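Local coordinates for probable ABC transporter extracellular-binding protein yckB (Bacillus subtilis, PDB 2IEE) that probably serves as the extracellular solute-binding component of a binding-protein-dependent ABC transport system, at residues K22-T27 with Q83-A88; F101-P106 with K208-M213. All blocks are in the same frame, centred on the assembly; numbering follows the deposited sequence.

Contact 1 (K22-T27 with Q83-A88); sequences KIVVAT and QVDAAA
V24 and D85 meet at the start of the pairing. The backbone N of V24 gives its hydrogen to OD2 of D85, 2.8 Å away and almost straight at 174°. The bond meets OD2 on the anti side of the carboxylate, 25° out of its plane. A water donates to the same OD2 and to the carbonyl O of K22, so OD2 takes two hydrogen bonds here. The carboxylate reaches V24 because CG of D85 lies beside its own backbone N, chi1 -59°. In return, D85 N donates to V24 O at 2.9 Å; A86 N adds a weak bond to the same oxygen. CG1 of V24 touches V84 CG1 at 3.8 Å, the two side chains crossing at about a right angle. Strand 22-27 is the middle strand of a three-stranded parallel sheet, between 64-69 and 86-87, in a type 2 periplasmic-binding-protein fold. A26 then continues the parallel pairing. Its N donates to A86 O at 2.9 Å, and its O accepts A88 N at 2.8 Å. A26 CB also packs on M75 of helix 75-81. One residue on, T27 OG1 donates to A88 O at 2.8 Å and also bonds S35 OG.

Contact 2 (F101-P106 with K208-M213); sequences FAFSTP and KQALVM
F101-P106 and K208-M213 run antiparallel, with A102 and M213 as a hydrogen-bonded pair and F103 and V212 as a non-hydrogen-bonded pair. A102 N donates to M213 O at 2.7 Å, and M213 N returns a bond to A102 O. M213 is a selenomethionine. Its chain is bent (chi2 -148°, chi3 132°), which brings CE to 3.6 Å from CB of S104. F103 runs alongside V212, with CE1 of the ring 3.4 Å from V212 CG2. F101 CB touches the other methyl of V212, CG1, and L76 of helix 75-81 packs on both F101 and V212. At S104 the side chain takes over a backbone role. OG sits between the backbone N and carbonyl carbon, chi1 64°, and accepts L211 N at 2.9 Å while donating to T105 O. S104 N bonds L211 O at 3.0 Å. An alanine here would lack the hydroxyl, and L211 N and T105 O would probably each be left without this partner. Farther on, CG of P106 rests 3.7 Å from CD of K208, and A210 CB packs against S104 O. A buried serine hydroxyl thus takes the L211 amide hydrogen where the regular strand pairing stops, so that this amide keeps a partner inside the protein.

Overall arrangement
Both contacts are mostly buried and lie on the same side of the chain's centre, about 12 Å apart between centres. Contact 1 is a parallel pairing inside a three-stranded sheet. Contact 2 is antiparallel, at the outer strand 101-103 of a mixed sheet. They share no strand but touch: A87 N probably bonds V212 O, and L211 CD1 packs on A87 O. Helix 75-81 packs on side chains of both. In each, a polar side chain takes a backbone N-H: a carboxylate that also holds a water in contact 1, a hydroxyl in contact 2. Large apolar groups do more in contact 2, while alanines and valines prevail in contact 1. The one exposed residue is Q83 in contact 1 and T105 in contact 2.

Contact 1 (K22-T27 with Q83-A88)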
ATOM      1  N   LYS A  22      -6.742  17.531  18.273  1.00 23.50           N
ATOM      2  CA  LYS A  22      -6.255  17.251  16.929  1.00 27.51           C
ATOM      3  C   LYS A  22      -4.993  16.402  16.937  1.00 26.49           C
ATOM      4  O   LYS A  22      -4.122  16.571  17.790  1.00 27.84           O
ATOM      5  CB  LYS A  22      -5.975  18.557  16.173  1.00 30.78           C
ATOM      6  CG  LYS A  22      -7.219  19.389  15.888  1.00 36.30           C
ATOM      7  CD  LYS A  22      -6.892  20.711  15.189  1.00 40.48           C
ATOM      8  CE  LYS A  22      -6.423  20.504  13.753  1.00 41.37           C
ATOM      9  NZ  LYS A  22      -6.305  21.795  13.015  1.00 42.72           N
ATOM     10  N   ILE A  23      -4.909  15.477  15.989  1.00 25.93           N
ATOM     11  CA  ILE A  23      -3.743  14.612  15.860  1.00 23.07           C
ATOM     12  C   ILE A  23      -3.069  14.963  14.541  1.00 21.66           C
ATOM     13  O   ILE A  23      -3.728  15.045  13.506  1.00 22.91           O
ATOM     14  CB  ILE A  23      -4.142  13.122  15.855  1.00 22.77           C
ATOM     15  CG1 ILE A  23      -2.897  12.250  15.696  1.00 22.27           C
ATOM     16  CG2 ILE A  23      -5.125  12.843  14.724  1.00 22.19           C
ATOM     17  CD1 ILE A  23      -3.170  10.770  15.864  1.00 25.67           C
ATOM     18  N   VAL A  24      -1.760  15.189  14.589  1.00 18.39           N
ATOM     19  CA  VAL A  24      -0.995  15.539  13.401  1.00 17.92           C
ATOM     20  C   VAL A  24      -0.471  14.259  12.767  1.00 16.80           C
ATOM     21  O   VAL A  24       0.220  13.473  13.420  1.00 18.74           O
ATOM     22  CB  VAL A  24       0.191  16.456  13.765  1.00 18.00           C
ATOM     23  CG1 VAL A  24       0.886  16.935  12.511  1.00 19.21           C
ATOM     24  CG2 VAL A  24      -0.305  17.641  14.574  1.00 20.64           C
ATOM     25  N   VAL A  25      -0.796  14.041  11.498  1.00 15.06           N
ATOM     26  CA  VAL A  25      -0.368  12.821  10.824  1.00 13.99           C
ATOM     27  C   VAL A  25       0.320  13.082   9.494  1.00 14.51           C
ATOM     28  O   VAL A  25      -0.193  13.809   8.640  1.00 14.58           O
ATOM     29  CB  VAL A  25      -1.572  11.875  10.576  1.00 13.72           C
ATOM     30  CG1 VAL A  25      -1.082  10.527  10.053  1.00 11.41           C
ATOM     31  CG2 VAL A  25      -2.369  11.693  11.857  1.00 12.72           C
ATOM     32  N   ALA A  26       1.485  12.475   9.322  1.00 15.13           N
ATOM     33  CA  ALA A  26       2.240  12.631   8.090  1.00 15.78           C
ATOM     34  C   ALA A  26       1.810  11.571   7.088  1.00 16.59           C
ATOM     35  O   ALA A  26       1.524  10.427   7.451  1.00 15.31           O
ATOM     36  CB  ALA A  26       3.738  12.509   8.364  1.00 16.27           C
ATOM     37  N   THR A  27       1.760  11.973   5.824  1.00 17.49           N
ATOM     38  CA  THR A  27       1.394  11.087   4.732  1.00 18.81           C
ATOM     39  C   THR A  27       1.927  11.751   3.466  1.00 19.00           C
ATOM     40  O   THR A  27       2.189  12.956   3.460  1.00 18.96           O
ATOM     41  CB  THR A  27      -0.134  10.902   4.636  1.00 18.01           C
ATOM     42  OG1 THR A  27      -0.426   9.860   3.700  1.00 17.96           O
ATOM     43  CG2 THR A  27      -0.805  12.188   4.186  1.00 20.06           C
ATOM     44  N   GLN A  83       7.672  16.049  15.645  1.00 34.97           N
ATOM     45  CA  GLN A  83       7.157  16.972  14.640  1.00 34.28           C
ATOM     46  C   GLN A  83       5.702  16.613  14.327  1.00 32.32           C
ATOM     47  O   GLN A  83       4.847  17.484  14.173  1.00 30.97           O
ATOM     48  CB  GLN A  83       8.007  16.874  13.373  1.00 38.10           C
ATOM     49  CG  GLN A  83       7.753  17.963  12.346  1.00 42.80           C
ATOM     50  CD  GLN A  83       8.627  17.807  11.112  1.00 45.87           C
ATOM     51  OE1 GLN A  83       9.851  17.689  11.216  1.00 47.39           O
ATOM     52  NE2 GLN A  83       8.004  17.807   9.935  1.00 46.65           N
ATOM     53  N   VAL A  84       5.430  15.318  14.239  1.00 28.77           N
ATOM     54  CA  VAL A  84       4.088  14.832  13.970  1.00 25.45           C
ATOM     55  C   VAL A  84       3.778  13.767  15.011  1.00 24.79           C
ATOM     56  O   VAL A  84       4.692  13.236  15.639  1.00 24.57           O
ATOM     57  CB  VAL A  84       3.998  14.204  12.571  1.00 24.69           C
ATOM     58  CG1 VAL A  84       4.197  15.270  11.509  1.00 21.79           C
ATOM     59  CG2 VAL A  84       5.045  13.115  12.430  1.00 23.10           C
ATOM     60  N   ASP A  85       2.497  13.458  15.196  1.00 23.63           N
ATOM     61  CA  ASP A  85       2.089  12.450  16.171  1.00 22.83           C
ATOM     62  C   ASP A  85       2.148  11.036  15.601  1.00 22.60           C
ATOM     63  O   ASP A  85       2.249  10.054  16.344  1.00 23.85           O
ATOM     64  CB  ASP A  85       0.666  12.727  16.664  1.00 23.88           C
ATOM     65  CG  ASP A  85       0.525  14.092  17.310  1.00 24.26           C
ATOM     66  OD1 ASP A  85       1.374  14.446  18.150  1.00 25.18           O
ATOM     67  OD2 ASP A  85      -0.443  14.807  16.986  1.00 24.15           O
ATOM     68  N   ALA A  86       2.083  10.926  14.280  1.00 20.83           N
ATOM     69  CA  ALA A  86       2.120   9.626  13.642  1.00 18.69           C
ATOM     70  C   ALA A  86       2.345   9.774  12.151  1.00 19.36           C
ATOM     71  O   ALA A  86       2.248  10.871  11.604  1.00 19.60           O
ATOM     72  CB  ALA A  86       0.811   8.886  13.900  1.00 18.27           C
ATOM     73  N   ALA A  87       2.652   8.657  11.502  1.00 19.28           N
ATOM     74  CA  ALA A  87       2.878   8.638  10.064  1.00 19.33           C
ATOM     75  C   ALA A  87       2.033   7.515   9.460  1.00 18.43           C
ATOM     76  O   ALA A  87       2.052   6.380   9.946  1.00 18.26           O
ATOM     77  CB  ALA A  87       4.351   8.408   9.768  1.00 18.54           C
ATOM     78  N   ALA A  88       1.281   7.849   8.417  1.00 16.96           N
ATOM     79  CA  ALA A  88       0.423   6.884   7.732  1.00 15.51           C
ATOM     80  C   ALA A  88       0.783   6.951   6.256  1.00 16.98           C
ATOM     81  O   ALA A  88       0.333   7.841   5.537  1.00 16.88           O
ATOM     82  CB  ALA A  88      -1.042   7.248   7.933  1.00 13.76           C
TER
HETATM   83  O   HOH W   1      -1.489  16.927  18.068  1.00 24.11           O

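Contact 2 (F101-P106 with K208-M213)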
ATOM      1  N   PHE A 101       9.762   1.918  16.747  1.00 30.19           N
ATOM      2  CA  PHE A 101       8.477   2.618  16.786  1.00 29.33           C
ATOM      3  C   PHE A 101       7.336   1.777  17.340  1.00 28.49           C
ATOM      4  O   PHE A 101       7.481   0.581  17.586  1.00 27.18           O
ATOM      5  CB  PHE A 101       8.083   3.056  15.376  1.00 29.25           C
ATOM      6  CG  PHE A 101       9.060   3.986  14.730  1.00 28.39           C
ATOM      7  CD1 PHE A 101       9.092   5.331  15.079  1.00 28.09           C
ATOM      8  CD2 PHE A 101       9.940   3.522  13.757  1.00 28.40           C
ATOM      9  CE1 PHE A 101       9.988   6.210  14.467  1.00 27.05           C
ATOM     10  CE2 PHE A 101      10.840   4.388  13.137  1.00 28.82           C
ATOM     11  CZ  PHE A 101      10.861   5.737  13.496  1.00 28.24           C
ATOM     12  N   ALA A 102       6.190   2.420  17.520  1.00 27.75           N
ATOM     13  CA  ALA A 102       4.998   1.737  17.995  1.00 25.65           C
ATOM     14  C   ALA A 102       3.996   1.723  16.844  1.00 25.45           C
ATOM     15  O   ALA A 102       3.595   2.773  16.347  1.00 25.90           O
ATOM     16  CB  ALA A 102       4.410   2.465  19.182  1.00 26.09           C
ATOM     17  N   PHE A 103       3.605   0.531  16.415  1.00 22.26           N
ATOM     18  CA  PHE A 103       2.642   0.387  15.331  1.00 18.92           C
ATOM     19  C   PHE A 103       1.250   0.131  15.885  1.00 17.51           C
ATOM     20  O   PHE A 103       1.091  -0.392  16.987  1.00 16.71           O
ATOM     21  CB  PHE A 103       3.006  -0.802  14.444  1.00 18.30           C
ATOM     22  CG  PHE A 103       4.103  -0.531  13.467  1.00 18.27           C
ATOM     23  CD1 PHE A 103       3.838   0.126  12.272  1.00 19.24           C
ATOM     24  CD2 PHE A 103       5.392  -0.989  13.710  1.00 19.35           C
ATOM     25  CE1 PHE A 103       4.841   0.314  11.326  1.00 20.30           C
ATOM     26  CE2 PHE A 103       6.404  -0.806  12.777  1.00 19.26           C
ATOM     27  CZ  PHE A 103       6.127  -0.155  11.579  1.00 20.68           C
ATOM     28  N   SER A 104       0.240   0.498  15.108  1.00 14.34           N
ATOM     29  CA  SER A 104      -1.133   0.231  15.499  1.00 12.82           C
ATOM     30  C   SER A 104      -1.338  -1.181  14.964  1.00 13.69           C
ATOM     31  O   SER A 104      -0.442  -1.735  14.330  1.00 11.63           O
ATOM     32  CB  SER A 104      -2.093   1.175  14.779  1.00 10.23           C
ATOM     33  OG  SER A 104      -2.069   0.950  13.371  1.00 14.88           O
ATOM     34  N   THR A 105      -2.494  -1.775  15.228  1.00 14.13           N
ATOM     35  CA  THR A 105      -2.765  -3.091  14.682  1.00 14.08           C
ATOM     36  C   THR A 105      -2.801  -2.813  13.179  1.00 13.12           C
ATOM     37  O   THR A 105      -3.069  -1.687  12.762  1.00 13.41           O
ATOM     38  CB  THR A 105      -4.125  -3.632  15.159  1.00 15.63           C
ATOM     39  OG1 THR A 105      -5.109  -2.593  15.076  1.00 18.60           O
ATOM     40  CG2 THR A 105      -4.027  -4.122  16.607  1.00 16.78           C
ATOM     41  N   PRO A 106      -2.510  -3.819  12.346  1.00 12.04           N
ATOM     42  CA  PRO A 106      -2.523  -3.598  10.896  1.00 12.76           C
ATOM     43  C   PRO A 106      -3.927  -3.387  10.327  1.00 13.86           C
ATOM     44  O   PRO A 106      -4.900  -3.922  10.854  1.00 13.26           O
ATOM     45  CB  PRO A 106      -1.879  -4.870  10.339  1.00 12.44           C
ATOM     46  CG  PRO A 106      -1.131  -5.468  11.527  1.00 14.50           C
ATOM     47  CD  PRO A 106      -2.063  -5.182  12.670  1.00 11.51           C
ATOM     48  N   LYS A 208       2.163  -6.207   5.524  1.00 14.81           N
ATOM     49  CA  LYS A 208       1.034  -5.567   6.181  1.00 15.00           C
ATOM     50  C   LYS A 208       1.428  -4.155   6.585  1.00 15.99           C
ATOM     51  O   LYS A 208       2.595  -3.890   6.892  1.00 16.32           O
ATOM     52  CB  LYS A 208       0.590  -6.368   7.410  1.00 18.07           C
ATOM     53  CG  LYS A 208       1.657  -6.606   8.473  1.00 19.45           C
ATOM     54  CD  LYS A 208       1.134  -7.595   9.518  1.00 19.03           C
ATOM     55  CE  LYS A 208       2.206  -8.024  10.513  1.00 17.17           C
ATOM     56  NZ  LYS A 208       1.671  -9.034  11.479  1.00 16.80           N
ATOM     57  N   GLN A 209       0.455  -3.248   6.573  1.00 15.00           N
ATOM     58  CA  GLN A 209       0.701  -1.854   6.922  1.00 13.88           C
ATOM     59  C   GLN A 209      -0.119  -1.399   8.126  1.00 14.17           C
ATOM     60  O   GLN A 209      -1.224  -1.893   8.381  1.00 12.68           O
ATOM     61  CB  GLN A 209       0.395  -0.945   5.727  1.00 14.37           C
ATOM     62  CG  GLN A 209       1.214  -1.235   4.487  1.00 13.36           C
ATOM     63  CD  GLN A 209       0.858  -2.562   3.853  1.00 11.91           C
ATOM     64  OE1 GLN A 209      -0.305  -2.826   3.567  1.00 13.96           O
ATOM     65  NE2 GLN A 209       1.862  -3.400   3.620  1.00 12.09           N
ATOM     66  N   ALA A 210       0.430  -0.441   8.862  1.00 14.13           N
ATOM     67  CA  ALA A 210      -0.233   0.074  10.050  1.00 15.78           C
ATOM     68  C   ALA A 210       0.233   1.488  10.330  1.00 15.37           C
ATOM     69  O   ALA A 210       1.159   1.981   9.683  1.00 17.72           O
ATOM     70  CB  ALA A 210       0.083  -0.825  11.255  1.00 17.14           C
ATOM     71  N   LEU A 211      -0.402   2.132  11.304  1.00 15.94           N
ATOM     72  CA  LEU A 211      -0.041   3.489  11.683  1.00 14.75           C
ATOM     73  C   LEU A 211       1.249   3.476  12.503  1.00 14.09           C
ATOM     74  O   LEU A 211       1.404   2.670  13.425  1.00 15.45           O
ATOM     75  CB  LEU A 211      -1.162   4.123  12.503  1.00 11.74           C
ATOM     76  CG  LEU A 211      -0.956   5.606  12.817  1.00 11.84           C
ATOM     77  CD1 LEU A 211      -1.113   6.434  11.535  1.00 10.36           C
ATOM     78  CD2 LEU A 211      -1.962   6.044  13.881  1.00 11.98           C
ATOM     79  N   VAL A 212       2.162   4.377  12.171  1.00 15.88           N
ATOM     80  CA  VAL A 212       3.447   4.456  12.861  1.00 18.34           C
ATOM     81  C   VAL A 212       3.520   5.629  13.834  1.00 19.04           C
ATOM     82  O   VAL A 212       3.220   6.769  13.477  1.00 17.64           O
ATOM     83  CB  VAL A 212       4.609   4.608  11.852  1.00 17.86           C
ATOM     84  CG1 VAL A 212       5.934   4.408  12.556  1.00 19.19           C
ATOM     85  CG2 VAL A 212       4.447   3.613  10.705  1.00 21.72           C
HETATM   86  N   MSE A 213       3.905   5.347  15.071  1.00 21.03           N
HETATM   87  CA  MSE A 213       4.042   6.406  16.058  1.00 23.74           C
HETATM   88  C   MSE A 213       5.217   6.162  16.996  1.00 24.04           C
HETATM   89  O   MSE A 213       5.787   5.067  17.032  1.00 23.04           O
HETATM   90  CB  MSE A 213       2.722   6.611  16.826  1.00 25.04           C
HETATM   91  CG  MSE A 213       2.054   5.363  17.366  1.00 29.90           C
HETATM   92 SE   MSE A 213       0.085   5.460  17.435  1.00 33.10          SE
HETATM   93  CE  MSE A 213      -0.254   3.751  16.596  1.00 29.80           C
TER